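PDB 1GXM: pectate lyase from Cellvibrio cellulosa, which cleaves polygalacturonate, the backbone of pectin, by anti-beta-elimination, the chain here being the catalytic module of a longer protein. Local coordinates for residues W50-D55 against S68-N73. Numbering follows the deposited sequence.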
loop_
_atom_site.group_PDB
_atom_site.type_symbol
_atom_site.label_atom_id
_atom_site.label_comp_id
_atom_site.label_asym_id
_atom_site.label_seq_id
_atom_site.Cartn_x
_atom_site.Cartn_y
_atom_site.Cartn_z
ATOM N N TRP A 50 -10.705 8.550 -8.293
ATOM C CA TRP A 50 -9.972 9.173 -9.370
ATOM C C TRP A 50 -9.352 8.137 -10.278
ATOM O O TRP A 50 -9.025 7.036 -9.844
ATOM C CB TRP A 50 -8.821 10.027 -8.866
ATOM C CG TRP A 50 -9.215 11.423 -8.460
ATOM C CD1 TRP A 50 -9.020 12.543 -9.179
ATOM C CD2 TRP A 50 -9.820 11.838 -7.224
ATOM N NE1 TRP A 50 -9.480 13.635 -8.489
ATOM C CE2 TRP A 50 -9.978 13.232 -7.286
ATOM C CE3 TRP A 50 -10.272 11.167 -6.084
ATOM C CZ2 TRP A 50 -10.532 13.964 -6.254
ATOM C CZ3 TRP A 50 -10.793 11.910 -5.047
ATOM C CH2 TRP A 50 -10.932 13.287 -5.149
ATOM N N PRO A 51 -9.145 8.512 -11.530
ATOM C CA PRO A 51 -8.348 7.685 -12.433
ATOM C C PRO A 51 -6.888 7.901 -12.064
ATOM O O PRO A 51 -6.547 8.861 -11.366
ATOM C CB PRO A 51 -8.659 8.263 -13.818
ATOM C CG PRO A 51 -9.645 9.303 -13.622
ATOM C CD PRO A 51 -9.582 9.754 -12.186
ATOM N N LYS A 52 -6.017 7.023 -12.525
ATOM C CA LYS A 52 -4.595 7.199 -12.253
ATOM C C LYS A 52 -3.882 7.990 -13.337
ATOM O O LYS A 52 -4.421 8.203 -14.426
ATOM C CB LYS A 52 -3.889 5.861 -12.055
ATOM C CG LYS A 52 -3.904 4.973 -13.260
ATOM C CD LYS A 52 -3.034 3.773 -13.041
ATOM C CE LYS A 52 -3.008 2.861 -14.227
ATOM N NZ LYS A 52 -2.118 1.703 -13.924
ATOM N N ASN A 53 -2.680 8.435 -12.998
ATOM C CA ASN A 53 -1.684 8.927 -13.956
ATOM C C ASN A 53 -2.021 10.264 -14.606
ATOM O O ASN A 53 -1.472 10.598 -15.650
ATOM C CB ASN A 53 -1.420 7.893 -15.064
ATOM C CG ASN A 53 -0.862 6.587 -14.541
ATOM O OD1 ASN A 53 -0.361 6.503 -13.422
ATOM N ND2 ASN A 53 -0.946 5.557 -15.367
ATOM N N LEU A 54 -2.909 11.033 -13.998
ATOM C CA LEU A 54 -3.196 12.375 -14.501
ATOM C C LEU A 54 -2.116 13.348 -14.035
ATOM O O LEU A 54 -1.735 13.347 -12.868
ATOM C CB LEU A 54 -4.572 12.840 -14.035
ATOM C CG LEU A 54 -5.729 12.031 -14.643
ATOM C CD1 LEU A 54 -6.988 12.172 -13.804
ATOM C CD2 LEU A 54 -6.000 12.461 -16.093
ATOM N N ASP A 55 -1.642 14.179 -14.959
ATOM C CA ASP A 55 -0.566 15.130 -14.671
ATOM C C ASP A 55 -1.165 16.442 -14.169
ATOM O O ASP A 55 -1.275 17.409 -14.917
ATOM C CB ASP A 55 0.265 15.359 -15.939
ATOM C CG ASP A 55 1.571 16.103 -15.673
ATOM O OD1 ASP A 55 1.832 16.545 -14.525
ATOM O OD2 ASP A 55 2.395 16.312 -16.596
ATOM N N SER A 68 -14.193 3.748 -13.691
ATOM C CA SER A 68 -13.803 3.209 -12.405
ATOM C C SER A 68 -12.738 4.092 -11.773
ATOM O O SER A 68 -11.896 4.672 -12.449
ATOM C CB SER A 68 -13.271 1.802 -12.539
ATOM O OG SER A 68 -14.299 0.931 -12.916
ATOM N N GLY A 69 -12.832 4.228 -10.464
ATOM C CA GLY A 69 -11.766 4.803 -9.678
ATOM C C GLY A 69 -10.703 3.763 -9.420
ATOM O O GLY A 69 -10.929 2.580 -9.576
ATOM N N THR A 70 -9.542 4.229 -9.017
ATOM C CA THR A 70 -8.452 3.343 -8.717
ATOM C C THR A 70 -7.649 3.823 -7.541
ATOM O O THR A 70 -7.608 5.002 -7.230
ATOM C CB THR A 70 -7.566 3.139 -9.958
ATOM O OG1 THR A 70 -6.566 2.147 -9.684
ATOM C CG2 THR A 70 -6.809 4.366 -10.346
ATOM N N ILE A 71 -7.020 2.860 -6.870
ATOM C CA ILE A 71 -6.033 3.146 -5.837
ATOM C C ILE A 71 -4.623 2.772 -6.295
ATOM O O ILE A 71 -3.691 2.732 -5.497
ATOM C CB ILE A 71 -6.393 2.448 -4.521
ATOM C CG1 ILE A 71 -6.548 0.955 -4.704
ATOM C CG2 ILE A 71 -7.673 3.041 -3.966
ATOM C CD1 ILE A 71 -6.571 0.185 -3.394
ATOM N N ASP A 72 -4.458 2.537 -7.583
ATOM C CA ASP A 72 -3.132 2.306 -8.124
ATOM C C ASP A 72 -2.379 3.617 -8.267
ATOM O O ASP A 72 -2.962 4.671 -8.483
ATOM C CB ASP A 72 -3.219 1.605 -9.449
ATOM C CG ASP A 72 -1.880 1.096 -9.925
ATOM O OD1 ASP A 72 -0.986 0.788 -9.094
ATOM O OD2 ASP A 72 -1.669 1.016 -11.127
ATOM N N ASN A 73 -1.060 3.536 -8.146
ATOM C CA ASN A 73 -0.205 4.712 -8.343
ATOM C C ASN A 73 -0.654 5.916 -7.510
ATOM O O ASN A 73 -0.626 7.053 -7.989
ATOM C CB ASN A 73 -0.088 5.064 -9.827
ATOM C CG ASN A 73 1.153 5.906 -10.136
ATOM O OD1 ASN A 73 2.123 5.904 -9.371
ATOM N ND2 ASN A 73 1.126 6.618 -11.266
HETATM O O HOH W 1 -2.159 8.279 -10.084
#
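K52 and N53 reach across to D72 and N73, joining loop 50-55 of the family 10 pectate lyase module to the end of the short strand 69-70, which an ST turn closes: T70 OG1 accepts from D72 N at 3.0 Å. Threonine suits this place, since its hydroxyl, turned anti to the backbone N (chi1 -174°), also bonds the carbonyl O of Q118, just before the paired strand 119-120, while T70 CG2 packs 3.7 Å from K52 CB.

One backbone bond ties the buried end, T70 N giving to W50 O at 3.0 Å. The W50 side chain leaves the backbone away from 68-73; its indole packs against helix 77-90 and bonds V40 O through NE1.

Charge pairing lies farther out. Lysine has the length needed: extended beyond CG, it slants across D72, CD near OD2, and K52 NZ meets D72 OD2 nearly along its C-O axis in a 2.9 Å salt bridge.

Between the backbones, a water accepts from N53 N and donates to N73 O. Both asparagines suit their left-handed backbones (positive phi). Their amide planes stand 69° apart: N53 OD1 lies close to the amide plane of N73, and N73 ND2, a short 2.6 Å from N53 OD1, lies almost on the extended C=O, though the N-H...O angle of 149° leaves the bond bent.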